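Local coordinates for protein prephenate dehydratase (Arthrobacter aurescens, PDB 3MWB) that probably catalyses the decarboxylating dehydration of prephenate to phenylpyruvate in phenylalanine biosynthesis, and binds L-phenylalanine at its ACT domain, at residues 193-207 / 271-285. Sequence-based numbering, arbitrary orientation.
Sequences LPERTGADKTTVVVP and SPATRFLGSYARADK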
loop_
_atom_site.group_PDB
_atom_site.type_symbol
_atom_site.label_atom_id
_atom_site.label_comp_id
_atom_site.label_asym_id
_atom_site.label_seq_id
_atom_site.Cartn_x
_atom_site.Cartn_y
_atom_site.Cartn_z
ATOM N N LEU A 193 -31.266 0.083 -10.591
ATOM C CA LEU A 193 -30.082 -0.439 -11.284
ATOM C C LEU A 193 -30.506 -1.329 -12.440
ATOM O O LEU A 193 -31.382 -2.166 -12.286
ATOM C CB LEU A 193 -29.211 -1.292 -10.350
ATOM C CG LEU A 193 -28.182 -0.652 -9.425
ATOM C CD1 LEU A 193 -27.452 -1.757 -8.665
ATOM C CD2 LEU A 193 -27.195 0.215 -10.187
ATOM N N PRO A 194 -29.868 -1.185 -13.603
ATOM C CA PRO A 194 -30.252 -2.141 -14.629
ATOM C C PRO A 194 -29.679 -3.523 -14.278
ATOM O O PRO A 194 -28.774 -3.617 -13.435
ATOM C CB PRO A 194 -29.575 -1.588 -15.872
ATOM C CG PRO A 194 -28.356 -0.974 -15.373
ATOM C CD PRO A 194 -28.721 -0.356 -14.020
ATOM N N GLU A 195 -30.192 -4.563 -14.917
ATOM C CA GLU A 195 -29.730 -5.917 -14.671
ATOM C C GLU A 195 -28.249 -6.059 -15.030
ATOM O O GLU A 195 -27.809 -5.553 -16.058
ATOM C CB GLU A 195 -30.599 -6.917 -15.428
ATOM C CG GLU A 195 -30.090 -8.349 -15.384
ATOM C CD GLU A 195 -31.187 -9.351 -15.642
ATOM O OE1 GLU A 195 -31.211 -9.950 -16.745
ATOM O OE2 GLU A 195 -32.036 -9.530 -14.738
ATOM N N ARG A 196 -27.473 -6.705 -14.162
ATOM C CA ARG A 196 -26.044 -6.937 -14.462
ATOM C C ARG A 196 -25.889 -7.911 -15.631
ATOM O O ARG A 196 -26.792 -8.691 -15.895
ATOM C CB ARG A 196 -25.285 -7.446 -13.234
ATOM C CG ARG A 196 -25.590 -8.879 -12.834
ATOM C CD ARG A 196 -25.184 -9.072 -11.391
ATOM N NE ARG A 196 -25.413 -10.429 -10.899
ATOM C CZ ARG A 196 -25.178 -10.810 -9.649
ATOM N NH1 ARG A 196 -24.715 -9.935 -8.751
ATOM N NH2 ARG A 196 -25.405 -12.065 -9.290
ATOM N N THR A 197 -24.753 -7.843 -16.320
ATOM C CA THR A 197 -24.501 -8.642 -17.542
ATOM C C THR A 197 -23.176 -9.405 -17.453
ATOM O O THR A 197 -22.875 -10.233 -18.308
ATOM C CB THR A 197 -24.367 -7.735 -18.813
ATOM O OG1 THR A 197 -23.204 -6.890 -18.679
ATOM C CG2 THR A 197 -25.620 -6.887 -19.054
ATOM N N GLY A 198 -22.375 -9.083 -16.445
ATOM C CA GLY A 198 -21.006 -9.628 -16.320
ATOM C C GLY A 198 -19.994 -8.865 -17.164
ATOM O O GLY A 198 -18.781 -9.149 -17.141
ATOM N N ALA A 199 -20.511 -7.918 -17.953
ATOM C CA ALA A 199 -19.673 -7.046 -18.760
ATOM C C ALA A 199 -20.133 -5.596 -18.527
ATOM O O ALA A 199 -20.583 -4.911 -19.439
ATOM C CB ALA A 199 -19.736 -7.441 -20.246
ATOM N N ASP A 200 -20.012 -5.149 -17.280
ATOM C CA ASP A 200 -20.578 -3.870 -16.874
ATOM C C ASP A 200 -19.483 -2.913 -16.456
ATOM O O ASP A 200 -18.341 -3.312 -16.201
ATOM C CB ASP A 200 -21.556 -4.058 -15.704
ATOM C CG ASP A 200 -22.806 -4.850 -16.089
ATOM O OD1 ASP A 200 -23.440 -4.528 -17.100
ATOM O OD2 ASP A 200 -23.154 -5.799 -15.360
ATOM N N LYS A 201 -19.868 -1.643 -16.367
ATOM C CA LYS A 201 -19.023 -0.580 -15.889
ATOM C C LYS A 201 -19.739 0.093 -14.715
ATOM O O LYS A 201 -20.969 0.210 -14.709
ATOM C CB LYS A 201 -18.821 0.414 -17.035
ATOM C CG LYS A 201 -17.600 1.286 -16.933
ATOM C CD LYS A 201 -17.359 2.079 -18.249
ATOM C CE LYS A 201 -16.437 1.384 -19.251
ATOM N NZ LYS A 201 -16.271 2.255 -20.457
ATOM N N THR A 202 -18.974 0.526 -13.719
ATOM C CA THR A 202 -19.525 1.314 -12.629
ATOM C C THR A 202 -18.736 2.604 -12.517
ATOM O O THR A 202 -17.501 2.585 -12.497
ATOM C CB THR A 202 -19.569 0.523 -11.284
ATOM O OG1 THR A 202 -20.472 -0.589 -11.400
ATOM C CG2 THR A 202 -20.047 1.410 -10.093
ATOM N N THR A 203 -19.454 3.722 -12.438
ATOM C CA THR A 203 -18.846 5.049 -12.343
ATOM C C THR A 203 -19.161 5.698 -10.991
ATOM O O THR A 203 -20.304 5.641 -10.501
ATOM C CB THR A 203 -19.309 5.981 -13.523
ATOM O OG1 THR A 203 -19.018 5.366 -14.788
ATOM C CG2 THR A 203 -18.600 7.348 -13.486
ATOM N N VAL A 204 -18.147 6.330 -10.409
ATOM C CA VAL A 204 -18.281 7.079 -9.165
ATOM C C VAL A 204 -17.507 8.396 -9.208
ATOM O O VAL A 204 -16.550 8.552 -9.969
ATOM C CB VAL A 204 -17.779 6.288 -7.934
ATOM C CG1 VAL A 204 -18.686 5.140 -7.630
ATOM C CG2 VAL A 204 -16.301 5.826 -8.108
ATOM N N VAL A 205 -17.926 9.340 -8.370
ATOM C CA VAL A 205 -17.162 10.560 -8.190
ATOM C C VAL A 205 -16.812 10.637 -6.725
ATOM O O VAL A 205 -17.713 10.623 -5.876
ATOM C CB VAL A 205 -17.955 11.827 -8.633
ATOM C CG1 VAL A 205 -17.216 13.124 -8.150
ATOM C CG2 VAL A 205 -18.158 11.825 -10.146
ATOM N N VAL A 206 -15.515 10.678 -6.422
ATOM C CA VAL A 206 -15.043 10.636 -5.030
ATOM C C VAL A 206 -14.350 11.947 -4.661
ATOM O O VAL A 206 -13.276 12.265 -5.192
ATOM C CB VAL A 206 -14.095 9.418 -4.756
ATOM C CG1 VAL A 206 -13.775 9.275 -3.257
ATOM C CG2 VAL A 206 -14.703 8.112 -5.348
ATOM N N PRO A 207 -14.976 12.712 -3.748
ATOM C CA PRO A 207 -14.378 13.921 -3.204
ATOM C C PRO A 207 -13.195 13.551 -2.317
ATOM O O PRO A 207 -13.272 12.607 -1.527
ATOM C CB PRO A 207 -15.507 14.531 -2.355
ATOM C CG PRO A 207 -16.769 13.910 -2.878
ATOM C CD PRO A 207 -16.360 12.517 -3.282
ATOM N N SER A 271 -14.807 8.731 2.283
ATOM C CA SER A 271 -15.393 9.931 1.722
ATOM C C SER A 271 -16.928 9.769 1.637
ATOM O O SER A 271 -17.456 9.342 0.601
ATOM C CB SER A 271 -14.788 10.183 0.332
ATOM O OG SER A 271 -15.189 11.440 -0.191
ATOM N N PRO A 272 -17.643 10.115 2.722
ATOM C CA PRO A 272 -19.110 9.946 2.775
ATOM C C PRO A 272 -19.907 10.729 1.717
ATOM O O PRO A 272 -21.072 10.393 1.449
ATOM C CB PRO A 272 -19.476 10.443 4.187
ATOM C CG PRO A 272 -18.229 10.333 4.975
ATOM C CD PRO A 272 -17.086 10.540 4.022
ATOM N N ALA A 273 -19.312 11.769 1.127
ATOM C CA ALA A 273 -19.986 12.479 0.047
ATOM C C ALA A 273 -19.754 11.872 -1.343
ATOM O O ALA A 273 -20.055 12.514 -2.342
ATOM C CB ALA A 273 -19.635 13.989 0.059
ATOM N N THR A 274 -19.226 10.649 -1.413
ATOM C CA THR A 274 -19.072 9.933 -2.700
ATOM C C THR A 274 -20.405 9.874 -3.464
ATOM O O THR A 274 -21.462 9.621 -2.871
ATOM C CB THR A 274 -18.473 8.514 -2.493
ATOM O OG1 THR A 274 -17.112 8.645 -2.067
ATOM C CG2 THR A 274 -18.489 7.691 -3.769
ATOM N N ARG A 275 -20.345 10.137 -4.771
ATOM C CA ARG A 275 -21.528 10.089 -5.606
ATOM C C ARG A 275 -21.474 8.810 -6.425
ATOM O O ARG A 275 -20.440 8.469 -7.028
ATOM C CB ARG A 275 -21.584 11.286 -6.547
ATOM C CG ARG A 275 -21.669 12.632 -5.851
ATOM C CD ARG A 275 -21.464 13.755 -6.837
ATOM N NE ARG A 275 -22.577 13.906 -7.782
ATOM C CZ ARG A 275 -23.622 14.717 -7.593
ATOM N NH1 ARG A 275 -23.724 15.437 -6.492
ATOM N NH2 ARG A 275 -24.576 14.804 -8.511
ATOM N N PHE A 276 -22.592 8.103 -6.429
ATOM C CA PHE A 276 -22.726 6.930 -7.281
ATOM C C PHE A 276 -23.343 7.341 -8.622
ATOM O O PHE A 276 -24.452 7.906 -8.663
ATOM C CB PHE A 276 -23.546 5.840 -6.587
ATOM C CG PHE A 276 -23.743 4.603 -7.429
ATOM C CD1 PHE A 276 -22.714 3.670 -7.594
ATOM C CD2 PHE A 276 -24.971 4.368 -8.046
ATOM C CE1 PHE A 276 -22.888 2.538 -8.356
ATOM C CE2 PHE A 276 -25.155 3.227 -8.814
ATOM C CZ PHE A 276 -24.116 2.311 -8.969
ATOM N N LEU A 277 -22.617 7.050 -9.709
ATOM C CA LEU A 277 -23.030 7.447 -11.080
ATOM C C LEU A 277 -23.507 6.273 -11.969
ATOM O O LEU A 277 -23.597 6.377 -13.192
ATOM C CB LEU A 277 -21.901 8.228 -11.760
ATOM C CG LEU A 277 -21.774 9.743 -11.552
ATOM C CD1 LEU A 277 -22.997 10.431 -12.140
ATOM C CD2 LEU A 277 -21.628 10.109 -10.100
ATOM N N GLY A 278 -23.835 5.158 -11.351
ATOM C CA GLY A 278 -24.496 4.098 -12.084
ATOM C C GLY A 278 -23.594 2.951 -12.457
ATOM O O GLY A 278 -22.346 3.079 -12.514
ATOM N N SER A 279 -24.245 1.813 -12.664
ATOM C CA SER A 279 -23.642 0.629 -13.270
ATOM C C SER A 279 -24.407 0.455 -14.562
ATOM O O SER A 279 -25.618 0.711 -14.611
ATOM C CB SER A 279 -23.809 -0.610 -12.376
ATOM O OG SER A 279 -23.072 -0.466 -11.173
ATOM N N TYR A 280 -23.702 0.053 -15.609
ATOM C CA TYR A 280 -24.288 0.010 -16.947
ATOM C C TYR A 280 -23.417 -0.860 -17.843
ATOM O O TYR A 280 -22.206 -1.032 -17.575
ATOM C CB TYR A 280 -24.449 1.440 -17.548
ATOM C CG TYR A 280 -23.179 2.235 -17.490
ATOM C CD1 TYR A 280 -22.838 2.948 -16.328
ATOM C CD2 TYR A 280 -22.273 2.237 -18.554
ATOM C CE1 TYR A 280 -21.640 3.636 -16.227
ATOM C CE2 TYR A 280 -21.033 2.963 -18.448
ATOM C CZ TYR A 280 -20.752 3.654 -17.279
ATOM O OH TYR A 280 -19.589 4.392 -17.125
ATOM N N ALA A 281 -24.024 -1.394 -18.896
ATOM C CA ALA A 281 -23.342 -2.287 -19.832
ATOM C C ALA A 281 -22.203 -1.567 -20.543
ATOM O O ALA A 281 -22.354 -0.410 -20.952
ATOM C CB ALA A 281 -24.347 -2.849 -20.865
ATOM N N ARG A 282 -21.064 -2.251 -20.673
ATOM C CA ARG A 282 -19.949 -1.775 -21.505
ATOM C C ARG A 282 -20.349 -1.801 -22.974
ATOM O O ARG A 282 -20.866 -2.817 -23.462
ATOM C CB ARG A 282 -18.677 -2.624 -21.312
ATOM C CG ARG A 282 -18.114 -2.616 -19.860
ATOM C CD ARG A 282 -16.771 -3.374 -19.698
ATOM N NE ARG A 282 -15.819 -3.163 -20.789
ATOM C CZ ARG A 282 -14.641 -2.538 -20.691
ATOM N NH1 ARG A 282 -14.216 -2.040 -19.536
ATOM N NH2 ARG A 282 -13.875 -2.413 -21.775
ATOM N N ALA A 283 -20.126 -0.676 -23.665
ATOM C CA ALA A 283 -20.319 -0.585 -25.110
ATOM C C ALA A 283 -19.590 -1.709 -25.854
ATOM O O ALA A 283 -20.096 -2.239 -26.840
ATOM C CB ALA A 283 -19.836 0.776 -25.619
ATOM N N ASP A 284 -18.400 -2.062 -25.381
ATOM C CA ASP A 284 -17.558 -3.043 -26.089
ATOM C C ASP A 284 -17.838 -4.501 -25.692
ATOM O O ASP A 284 -17.224 -5.422 -26.228
ATOM C CB ASP A 284 -16.067 -2.712 -25.904
ATOM C CG ASP A 284 -15.583 -2.885 -24.455
ATOM O OD1 ASP A 284 -16.294 -3.480 -23.605
ATOM O OD2 ASP A 284 -14.446 -2.428 -24.164
ATOM N N LYS A 285 -18.757 -4.689 -24.746
ATOM C CA LYS A 285 -19.230 -6.022 -24.321
ATOM C C LYS A 285 -18.151 -6.939 -23.718
ATOM O O LYS A 285 -18.336 -8.153 -23.663
ATOM C CB LYS A 285 -19.920 -6.751 -25.493
ATOM C CG LYS A 285 -20.955 -5.930 -26.261
ATOM C CD LYS A 285 -22.353 -6.385 -25.940
ATOM C CE LYS A 285 -23.351 -5.728 -26.875
ATOM N NZ LYS A 285 -24.714 -6.200 -26.560
HETATM O O HOH W 1 -21.594 -5.294 -22.113
#
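Tyr280 and Thr203 meet through their hydroxyls: Tyr280 OH donates to Thr203 OG1 at 2.6 Å, in the plane of the ring. Thr203 OG1 also bonds to Asp250. Chi1 of 52° sets the tyrosine ring between its own backbone N and carbonyl carbon and swings it over to strand 200-207. There Lys201 CB makes a CH-pi contact over one face, 4.0 Å from the centroid of the Tyr280 ring. Lys201 NZ goes on to a salt bridge with Glu85.

On the other side of the sheet, Ser279 OG donates to Thr202 OG1 at 2.6 Å. Thr202 CG2 reaches Phe276 CE1 at 3.5 Å, and Leu193 CD2 meets the edge of that ring. The strands run antiparallel. A beta bulge at Leu277 and Gly278 shifts the register by one, with Thr203 N bonded to Gly278 O at 3.0 Å.

This middle is buried. The contact is looser where the chains leave the sheet at Ala199 and Lys285. Arg282 N still donates to Ala199 O at 3.0 Å, and a water also joins Ala199 O to Arg282 O. Ala199 CB comes no nearer Lys285 O than 3.8 Å.

The pair belongs to the four-stranded antiparallel sheet of the ACT domain. Strand 200-207 lies between 245-252 and 275-281. Helix 258-270 packs on Val204 and Phe276, while strand 81-89 touches Thr203 and Tyr280.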